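Local coordinates for citrate synthase (PDB 2P2W), which probably catalyses the conversion of oxaloacetate, acetyl-CoA and water to citrate and CoA, a reaction of the tricarboxylic acid cycle, at residues 11-16 / 331-336; 118-123 / 322-326; 222-228 / 275-280. One frame throughout, in Å; residues are numbered along the deposited sequence.

Interaction 1: residues 11-16 / 331-336; sequences ICESSI and AHVIEY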
loop_
_atom_site.group_PDB
_atom_site.type_symbol
_atom_site.label_atom_id
_atom_site.label_comp_id
_atom_site.label_asym_id
_atom_site.label_seq_id
_atom_site.Cartn_x
_atom_site.Cartn_y
_atom_site.Cartn_z
ATOM N N ILE A 11 3.898 -8.942 -15.489
ATOM C CA ILE A 11 3.679 -9.612 -14.215
ATOM C C ILE A 11 2.400 -10.441 -14.153
ATOM O O ILE A 11 2.137 -11.109 -13.151
ATOM C CB ILE A 11 3.698 -8.584 -13.060
ATOM C CG1 ILE A 11 2.553 -7.579 -13.215
ATOM C CG2 ILE A 11 5.023 -7.836 -13.065
ATOM C CD1 ILE A 11 1.326 -7.887 -12.378
ATOM N N CYS A 12 1.609 -10.411 -15.222
ATOM C CA CYS A 12 0.370 -11.181 -15.254
ATOM C C CYS A 12 -0.306 -11.107 -16.614
ATOM O O CYS A 12 0.129 -10.367 -17.497
ATOM C CB CYS A 12 -0.615 -10.654 -14.202
ATOM S SG CYS A 12 -1.400 -9.055 -14.620
ATOM N N GLU A 13 -1.363 -11.900 -16.770
ATOM C CA GLU A 13 -2.168 -11.893 -17.985
ATOM C C GLU A 13 -3.430 -11.158 -17.563
ATOM O O GLU A 13 -3.917 -11.357 -16.449
ATOM C CB GLU A 13 -2.564 -13.305 -18.424
ATOM C CG GLU A 13 -1.427 -14.213 -18.832
ATOM C CD GLU A 13 -1.911 -15.401 -19.651
ATOM O OE1 GLU A 13 -2.892 -16.051 -19.234
ATOM O OE2 GLU A 13 -1.309 -15.683 -20.709
ATOM N N SER A 14 -3.962 -10.317 -18.439
ATOM C CA SER A 14 -5.175 -9.586 -18.115
ATOM C C SER A 14 -6.046 -9.373 -19.352
ATOM O O SER A 14 -5.566 -9.170 -20.462
ATOM C CB SER A 14 -4.779 -8.234 -17.520
ATOM O OG SER A 14 -5.957 -7.530 -17.124
ATOM N N SER A 15 -7.372 -9.475 -19.131
ATOM C CA SER A 15 -8.306 -9.188 -20.205
ATOM C C SER A 15 -9.072 -7.880 -19.953
ATOM O O SER A 15 -10.037 -7.552 -20.636
ATOM C CB SER A 15 -9.287 -10.354 -20.300
ATOM O OG SER A 15 -10.111 -10.373 -19.134
ATOM N N ILE A 16 -8.638 -7.133 -18.912
ATOM C CA ILE A 16 -9.354 -5.914 -18.521
ATOM C C ILE A 16 -9.064 -4.732 -19.451
ATOM O O ILE A 16 -9.957 -4.029 -19.906
ATOM C CB ILE A 16 -8.928 -5.540 -17.102
ATOM C CG1 ILE A 16 -9.411 -6.589 -16.101
ATOM C CG2 ILE A 16 -9.557 -4.189 -16.711
ATOM C CD1 ILE A 16 -8.912 -6.301 -14.684
ATOM N N ALA A 331 -10.977 -4.177 -10.096
ATOM C CA ALA A 331 -11.164 -5.113 -11.204
ATOM C C ALA A 331 -9.909 -5.986 -11.323
ATOM O O ALA A 331 -9.994 -7.208 -11.466
ATOM C CB ALA A 331 -11.407 -4.347 -12.506
ATOM N N HIS A 332 -8.744 -5.348 -11.253
ATOM C CA HIS A 332 -7.477 -6.063 -11.336
ATOM C C HIS A 332 -7.259 -7.007 -10.158
ATOM O O HIS A 332 -6.858 -8.154 -10.348
ATOM C CB HIS A 332 -6.316 -5.070 -11.434
ATOM C CG HIS A 332 -6.012 -4.652 -12.837
ATOM N ND1 HIS A 332 -5.307 -5.450 -13.711
ATOM C CD2 HIS A 332 -6.365 -3.547 -13.537
ATOM C CE1 HIS A 332 -5.241 -4.856 -14.891
ATOM N NE2 HIS A 332 -5.876 -3.701 -14.810
ATOM N N VAL A 333 -7.515 -6.533 -8.944
ATOM C CA VAL A 333 -7.348 -7.382 -7.763
ATOM C C VAL A 333 -8.185 -8.655 -7.930
ATOM O O VAL A 333 -7.681 -9.765 -7.762
ATOM C CB VAL A 333 -7.784 -6.642 -6.467
ATOM C CG1 VAL A 333 -7.853 -7.619 -5.296
ATOM C CG2 VAL A 333 -6.785 -5.527 -6.152
ATOM N N ILE A 334 -9.457 -8.477 -8.278
ATOM C CA ILE A 334 -10.378 -9.595 -8.475
ATOM C C ILE A 334 -9.856 -10.585 -9.514
ATOM O O ILE A 334 -9.833 -11.792 -9.278
ATOM C CB ILE A 334 -11.769 -9.097 -8.935
ATOM C CG1 ILE A 334 -12.437 -8.299 -7.812
ATOM C CG2 ILE A 334 -12.637 -10.286 -9.340
ATOM C CD1 ILE A 334 -13.619 -7.477 -8.262
ATOM N N GLU A 335 -9.453 -10.069 -10.669
ATOM C CA GLU A 335 -8.933 -10.905 -11.744
ATOM C C GLU A 335 -7.676 -11.645 -11.301
ATOM O O GLU A 335 -7.577 -12.864 -11.442
ATOM C CB GLU A 335 -8.607 -10.049 -12.972
ATOM C CG GLU A 335 -8.118 -10.848 -14.179
ATOM C CD GLU A 335 -7.730 -9.956 -15.350
ATOM O OE1 GLU A 335 -6.766 -9.176 -15.204
ATOM O OE2 GLU A 335 -8.389 -10.037 -16.414
ATOM N N TYR A 336 -6.719 -10.902 -10.752
ATOM C CA TYR A 336 -5.459 -11.496 -10.309
ATOM C C TYR A 336 -5.593 -12.621 -9.281
ATOM O O TYR A 336 -5.008 -13.697 -9.449
ATOM C CB TYR A 336 -4.544 -10.428 -9.720
ATOM C CG TYR A 336 -3.135 -10.919 -9.505
ATOM C CD1 TYR A 336 -2.236 -10.998 -10.573
ATOM C CD2 TYR A 336 -2.703 -11.335 -8.247
ATOM C CE1 TYR A 336 -0.943 -11.479 -10.392
ATOM C CE2 TYR A 336 -1.411 -11.820 -8.054
ATOM C CZ TYR A 336 -0.537 -11.888 -9.131
ATOM O OH TYR A 336 0.742 -12.357 -8.949
HETATM O O HOH W 1 2.882 -11.182 -10.526
HETATM O O HOH W 2 -4.709 -10.550 -13.453
HETATM O O HOH W 3 -11.111 -9.912 -16.214
#

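Interaction 2: residues 118-123 / 322-326; sequences VASVFP and ATARV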
loop_
_atom_site.group_PDB
_atom_site.type_symbol
_atom_site.label_atom_id
_atom_site.label_comp_id
_atom_site.label_asym_id
_atom_site.label_seq_id
_atom_site.Cartn_x
_atom_site.Cartn_y
_atom_site.Cartn_z
ATOM N N VAL A 118 -17.489 -0.252 -1.965
ATOM C CA VAL A 118 -16.436 0.701 -1.632
ATOM C C VAL A 118 -16.389 1.839 -2.658
ATOM O O VAL A 118 -16.258 3.003 -2.292
ATOM C CB VAL A 118 -15.046 0.002 -1.537
ATOM C CG1 VAL A 118 -14.576 -0.431 -2.911
ATOM C CG2 VAL A 118 -14.038 0.935 -0.883
ATOM N N ALA A 119 -16.512 1.506 -3.939
ATOM C CA ALA A 119 -16.498 2.530 -4.976
ATOM C C ALA A 119 -17.680 3.490 -4.806
ATOM O O ALA A 119 -17.551 4.697 -5.017
ATOM C CB ALA A 119 -16.548 1.882 -6.346
ATOM N N SER A 120 -18.833 2.948 -4.419
ATOM C CA SER A 120 -20.032 3.762 -4.238
ATOM C C SER A 120 -19.916 4.795 -3.122
ATOM O O SER A 120 -20.529 5.857 -3.201
ATOM C CB SER A 120 -21.247 2.866 -3.959
ATOM O OG SER A 120 -21.468 1.958 -5.027
ATOM N N VAL A 121 -19.133 4.494 -2.090
ATOM C CA VAL A 121 -18.997 5.416 -0.965
ATOM C C VAL A 121 -17.855 6.437 -1.069
ATOM O O VAL A 121 -17.815 7.404 -0.301
ATOM C CB VAL A 121 -18.886 4.628 0.373
ATOM C CG1 VAL A 121 -17.505 4.005 0.517
ATOM C CG2 VAL A 121 -19.217 5.545 1.550
ATOM N N PHE A 122 -16.944 6.245 -2.022
ATOM C CA PHE A 122 -15.820 7.174 -2.200
ATOM C C PHE A 122 -16.235 8.656 -2.236
ATOM O O PHE A 122 -15.686 9.477 -1.499
ATOM C CB PHE A 122 -15.046 6.840 -3.487
ATOM C CG PHE A 122 -13.731 6.130 -3.257
ATOM C CD1 PHE A 122 -13.688 4.888 -2.626
ATOM C CD2 PHE A 122 -12.537 6.690 -3.706
ATOM C CE1 PHE A 122 -12.468 4.214 -2.450
ATOM C CE2 PHE A 122 -11.318 6.023 -3.536
ATOM C CZ PHE A 122 -11.287 4.784 -2.907
ATOM N N PRO A 123 -17.206 9.018 -3.094
ATOM C CA PRO A 123 -17.644 10.418 -3.182
ATOM C C PRO A 123 -18.231 10.972 -1.886
ATOM O O PRO A 123 -18.117 12.162 -1.598
ATOM C CB PRO A 123 -18.679 10.389 -4.314
ATOM C CG PRO A 123 -18.218 9.246 -5.169
ATOM C CD PRO A 123 -17.867 8.205 -4.131
ATOM N N ALA A 322 -8.638 8.903 -7.914
ATOM C CA ALA A 322 -8.928 7.658 -7.201
ATOM C C ALA A 322 -10.407 7.265 -7.241
ATOM O O ALA A 322 -10.744 6.083 -7.321
ATOM C CB ALA A 322 -8.461 7.771 -5.746
ATOM N N THR A 323 -11.283 8.261 -7.172
ATOM C CA THR A 323 -12.723 8.029 -7.198
ATOM C C THR A 323 -13.083 7.203 -8.425
ATOM O O THR A 323 -14.014 6.394 -8.400
ATOM C CB THR A 323 -13.481 9.375 -7.214
ATOM O OG1 THR A 323 -13.238 10.058 -5.979
ATOM C CG2 THR A 323 -14.979 9.159 -7.383
ATOM N N ALA A 324 -12.332 7.410 -9.500
ATOM C CA ALA A 324 -12.558 6.665 -10.727
ATOM C C ALA A 324 -11.686 5.411 -10.779
ATOM O O ALA A 324 -12.186 4.309 -10.994
ATOM C CB ALA A 324 -12.267 7.548 -11.937
ATOM N N ARG A 325 -10.384 5.587 -10.564
ATOM C CA ARG A 325 -9.436 4.466 -10.685
ATOM C C ARG A 325 -9.694 3.320 -9.680
ATOM O O ARG A 325 -9.251 2.193 -9.856
ATOM C CB ARG A 325 -8.022 5.016 -10.496
ATOM C CG ARG A 325 -6.951 3.938 -10.661
ATOM C CD ARG A 325 -7.103 3.174 -11.980
ATOM N NE ARG A 325 -6.985 4.085 -13.122
ATOM C CZ ARG A 325 -5.743 4.445 -13.497
ATOM N NH1 ARG A 325 -4.691 3.982 -12.847
ATOM N NH2 ARG A 325 -5.581 5.272 -14.535
ATOM N N VAL A 326 -10.453 3.565 -8.612
ATOM C CA VAL A 326 -10.751 2.497 -7.664
ATOM C C VAL A 326 -11.453 1.354 -8.405
ATOM O O VAL A 326 -11.317 0.186 -8.031
ATOM C CB VAL A 326 -11.634 3.004 -6.483
ATOM C CG1 VAL A 326 -12.997 3.443 -6.984
ATOM C CG2 VAL A 326 -11.765 1.913 -5.427
HETATM O O HOH W 4 -16.466 6.424 -6.920
#

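Interaction 3: residues 222-228 / 275-280; sequences LEEIGSE and KLFRIA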
loop_
_atom_site.group_PDB
_atom_site.type_symbol
_atom_site.label_atom_id
_atom_site.label_comp_id
_atom_site.label_asym_id
_atom_site.label_seq_id
_atom_site.Cartn_x
_atom_site.Cartn_y
_atom_site.Cartn_z
ATOM N N LEU A 222 2.263 25.567 -13.643
ATOM C CA LEU A 222 1.752 26.460 -14.678
ATOM C C LEU A 222 1.845 27.909 -14.203
ATOM O O LEU A 222 2.214 28.804 -14.965
ATOM C CB LEU A 222 0.296 26.099 -15.010
ATOM C CG LEU A 222 0.098 24.706 -15.623
ATOM C CD1 LEU A 222 -1.391 24.416 -15.808
ATOM C CD2 LEU A 222 0.838 24.628 -16.952
ATOM N N GLU A 223 1.517 28.141 -12.935
ATOM C CA GLU A 223 1.572 29.485 -12.377
ATOM C C GLU A 223 3.018 29.952 -12.249
ATOM O O GLU A 223 3.316 31.141 -12.422
ATOM C CB GLU A 223 0.831 29.511 -11.033
ATOM C CG GLU A 223 -0.685 29.526 -11.261
ATOM C CD GLU A 223 -1.523 29.022 -10.093
ATOM O OE1 GLU A 223 -0.964 28.469 -9.129
ATOM O OE2 GLU A 223 -2.763 29.157 -10.169
ATOM N N GLU A 224 3.919 29.009 -11.977
ATOM C CA GLU A 224 5.337 29.321 -11.856
ATOM C C GLU A 224 5.834 29.816 -13.212
ATOM O O GLU A 224 6.659 30.728 -13.290
ATOM C CB GLU A 224 6.123 28.072 -11.447
ATOM C CG GLU A 224 7.539 28.363 -10.997
ATOM C CD GLU A 224 8.373 27.103 -10.835
ATOM O OE1 GLU A 224 7.825 26.079 -10.374
ATOM O OE2 GLU A 224 9.577 27.145 -11.156
ATOM N N ILE A 225 5.336 29.199 -14.281
ATOM C CA ILE A 225 5.717 29.600 -15.633
ATOM C C ILE A 225 5.149 31.003 -15.866
ATOM O O ILE A 225 5.801 31.868 -16.457
ATOM C CB ILE A 225 5.151 28.624 -16.685
ATOM C CG1 ILE A 225 5.736 27.222 -16.459
ATOM C CG2 ILE A 225 5.486 29.117 -18.085
ATOM C CD1 ILE A 225 5.133 26.147 -17.338
ATOM N N GLY A 226 3.921 31.211 -15.398
ATOM C CA GLY A 226 3.291 32.516 -15.509
ATOM C C GLY A 226 2.503 32.837 -16.757
ATOM O O GLY A 226 1.374 33.318 -16.664
ATOM N N SER A 227 3.090 32.604 -17.927
ATOM C CA SER A 227 2.389 32.893 -19.171
ATOM C C SER A 227 3.023 32.179 -20.347
ATOM O O SER A 227 4.116 31.620 -20.235
ATOM C CB SER A 227 2.394 34.391 -19.457
ATOM O OG SER A 227 3.667 34.801 -19.919
ATOM N N GLU A 228 2.327 32.227 -21.475
ATOM C CA GLU A 228 2.783 31.602 -22.701
ATOM C C GLU A 228 4.125 32.166 -23.158
ATOM O O GLU A 228 4.901 31.474 -23.807
ATOM C CB GLU A 228 1.750 31.809 -23.817
ATOM C CG GLU A 228 0.347 31.318 -23.497
ATOM C CD GLU A 228 -0.536 32.386 -22.859
ATOM O OE1 GLU A 228 -0.157 32.941 -21.808
ATOM O OE2 GLU A 228 -1.623 32.664 -23.412
ATOM N N LYS A 275 -6.657 30.810 -18.040
ATOM C CA LYS A 275 -5.236 31.157 -18.059
ATOM C C LYS A 275 -4.399 29.884 -17.913
ATOM O O LYS A 275 -3.386 29.711 -18.590
ATOM C CB LYS A 275 -4.929 32.128 -16.910
ATOM C CG LYS A 275 -3.461 32.493 -16.719
ATOM C CD LYS A 275 -2.962 33.529 -17.721
ATOM C CE LYS A 275 -2.226 32.902 -18.893
ATOM N NZ LYS A 275 -1.776 33.958 -19.855
ATOM N N LEU A 276 -4.829 28.995 -17.024
ATOM C CA LEU A 276 -4.121 27.739 -16.806
ATOM C C LEU A 276 -4.084 26.925 -18.094
ATOM O O LEU A 276 -3.039 26.403 -18.483
ATOM C CB LEU A 276 -4.805 26.928 -15.696
ATOM C CG LEU A 276 -4.714 27.534 -14.291
ATOM C CD1 LEU A 276 -5.563 26.728 -13.309
ATOM C CD2 LEU A 276 -3.250 27.556 -13.845
ATOM N N PHE A 277 -5.228 26.821 -18.762
ATOM C CA PHE A 277 -5.286 26.064 -19.999
ATOM C C PHE A 277 -4.370 26.668 -21.062
ATOM O O PHE A 277 -3.650 25.941 -21.744
ATOM C CB PHE A 277 -6.722 26.000 -20.529
ATOM C CG PHE A 277 -6.848 25.272 -21.838
ATOM C CD1 PHE A 277 -6.451 23.941 -21.950
ATOM C CD2 PHE A 277 -7.352 25.917 -22.963
ATOM C CE1 PHE A 277 -6.554 23.261 -23.167
ATOM C CE2 PHE A 277 -7.459 25.248 -24.182
ATOM C CZ PHE A 277 -7.058 23.917 -24.285
ATOM N N ARG A 278 -4.391 27.992 -21.198
ATOM C CA ARG A 278 -3.556 28.662 -22.198
ATOM C C ARG A 278 -2.082 28.316 -21.980
ATOM O O ARG A 278 -1.354 28.025 -22.928
ATOM C CB ARG A 278 -3.724 30.187 -22.126
ATOM C CG ARG A 278 -5.126 30.735 -22.423
ATOM C CD ARG A 278 -5.519 30.618 -23.891
ATOM N NE ARG A 278 -6.778 31.315 -24.192
ATOM C CZ ARG A 278 -6.888 32.615 -24.464
ATOM N NH1 ARG A 278 -5.816 33.395 -24.484
ATOM N NH2 ARG A 278 -8.082 33.142 -24.715
ATOM N N ILE A 279 -1.644 28.358 -20.727
ATOM C CA ILE A 279 -0.251 28.053 -20.411
ATOM C C ILE A 279 0.074 26.585 -20.708
ATOM O O ILE A 279 1.095 26.278 -21.325
ATOM C CB ILE A 279 0.058 28.369 -18.923
ATOM C CG1 ILE A 279 -0.186 29.858 -18.654
ATOM C CG2 ILE A 279 1.511 28.011 -18.593
ATOM C CD1 ILE A 279 -0.126 30.254 -17.186
ATOM N N ALA A 280 -0.800 25.684 -20.275
ATOM C CA ALA A 280 -0.596 24.250 -20.494
ATOM C C ALA A 280 -0.553 23.919 -21.988
ATOM O O ALA A 280 0.237 23.079 -22.439
ATOM C CB ALA A 280 -1.715 23.464 -19.818
#

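Interaction 1: residues 11-16 / 331-336
Strand 11-14 passes across the end of helix 317-337, residues 331-336, the axes crossing at 96° and approaching to 9.6 Å; the CA atoms of Cys12, Ser14 and Ile16 lie nearest those of Tyr336, Glu335 and His332. The chain leaves the strand through an ST turn, in which Ser14 OG accepts the backbone N-H of Ile16. Glu335 reaches this turn with CG anti to the backbone N (chi1 -177°) and the chain extended beyond. Its OE1 takes the Ser14 hydroxyl, OG to OE1 2.7 Å, on the syn lone pair; its OE2 takes the Ser15 amide, N to OE2 3.0 Å, in an almost straight bond (173°). A glutamine in its place would probably leave either the Ser14 hydroxyl or the Ser15 amide facing an NH2 group. Ile16 CD1 sits over the centre of one face of the His332 imidazole, 3.7 Å from the ring centroid; His332 NE2 is bonded to Glu175. In the dimer the strand pairs in parallel with one from the second subunit. Cys12 CB meets the Tyr336 ring in its plane, 3.9 Å from CE1, and a water donates to both Ile11 O and Tyr336 OH, which is also hydrogen-bonded to Lys341 O.

Interaction 2: residues 118-123 / 322-326
Phe122 lays one face of its ring against Val326, whose CB stands 4.3 Å from the ring centroid in a CH-pi contact displaced toward the rim. The setting is an antiparallel helix pair from the largely helical citrate synthase fold: the axes of 118-123 and 322-326 run 9.3 Å apart, at 174°. Val326 serves two partners with its two methyls. CG2, anti to the backbone N, reaches Phe122 CE1 at 3.8 Å, while CG1 turns to Ala119 CB at 3.9 Å. Phe122 CD2 comes within 3.7 Å of Thr323 CA, and CE2 lies near both Ala322 O and Ala322 CB. Next along, Pro123 CG touches Thr323 CG2; the proline, lacking an N-H, coincides with a helix kink, and the Thr323 hydroxyl is bonded to Ala319 O. Leu94 and Leu98 of helix 90-98 and Ile199 of helix 195-207 also pack on Phe122. From the same turn of helix 317-337, Arg325 binds a citrate anion, probably from the crystallisation liquor. No direct hydrogen bond joins the two segments, but one water donates to both Ala119 O, at 2.8 Å, and Thr323 O, at 2.9 Å.

Interaction 3: residues 222-228 / 275-280
Apolar contacts carry most of this meeting between the end of helix 214-225, with the turn after it, and the first turns of helix 275-289, a helix-helix contact of the citrate synthase fold. Leu222 divides its branches: CD2 lies 3.8 Å from Ile279 CG2 and also meets Ala280, CD1 rests on the Leu276 carbonyl, and CB touches Leu276 CD2. The Leu222 and Ile279 side chains point past one another, side by side. Ile279, with CG1 anti to the carbonyl carbon (chi1 -60°), brings CD1 to the helix end, 3.5 Å from both Leu222 O and Gly226 O; its CG2 is also touched by Ile225 CB.

Backbone shape explains how the chain turns here. Gly226 N bonds to Leu222 O, and the residue then leaves the helix with positive phi (88°), a conformation in which a side chain would press on the preceding carbonyl. The turn brings Glu228 alongside Ile279, their CA atoms 5.2 Å apart.

The charged contacts involve Glu228, Lys275 and Arg278. Lys275 NZ donates to Glu228 OE1 at 2.7 Å in a salt bridge, coming on the syn side but 23° out of the carboxylate plane. Glu228 OE2 lies against Arg278 CB at 3.5 Å, whereas the guanidinium of Arg278 is turned to Asp273 and Pro272.

Helix 299-309 closes over the apolar side, placing Val305 on Leu222 and Tyr302 on Ala280, while Val231 and Phe234 of helix 231-241 cover Ile225.

From the N terminus, strand 10-14 meets the end of helix 317-337, so interaction 1 closes a loop of more than 300 residues. Within it, helix 110-133 packs on an earlier part of that same helix, and interaction 2 closes a second loop. Interaction 3 is the innermost, joining helices 214-225 and 275-289 across 46 residues; none of the loops cross. Helix 317-337 thus ties the N-terminal strand to helix 110-133, with about 5 Å between the nearest atoms of interactions 1 and 2, whereas interaction 3 lies beyond the chain's centre from interaction 1.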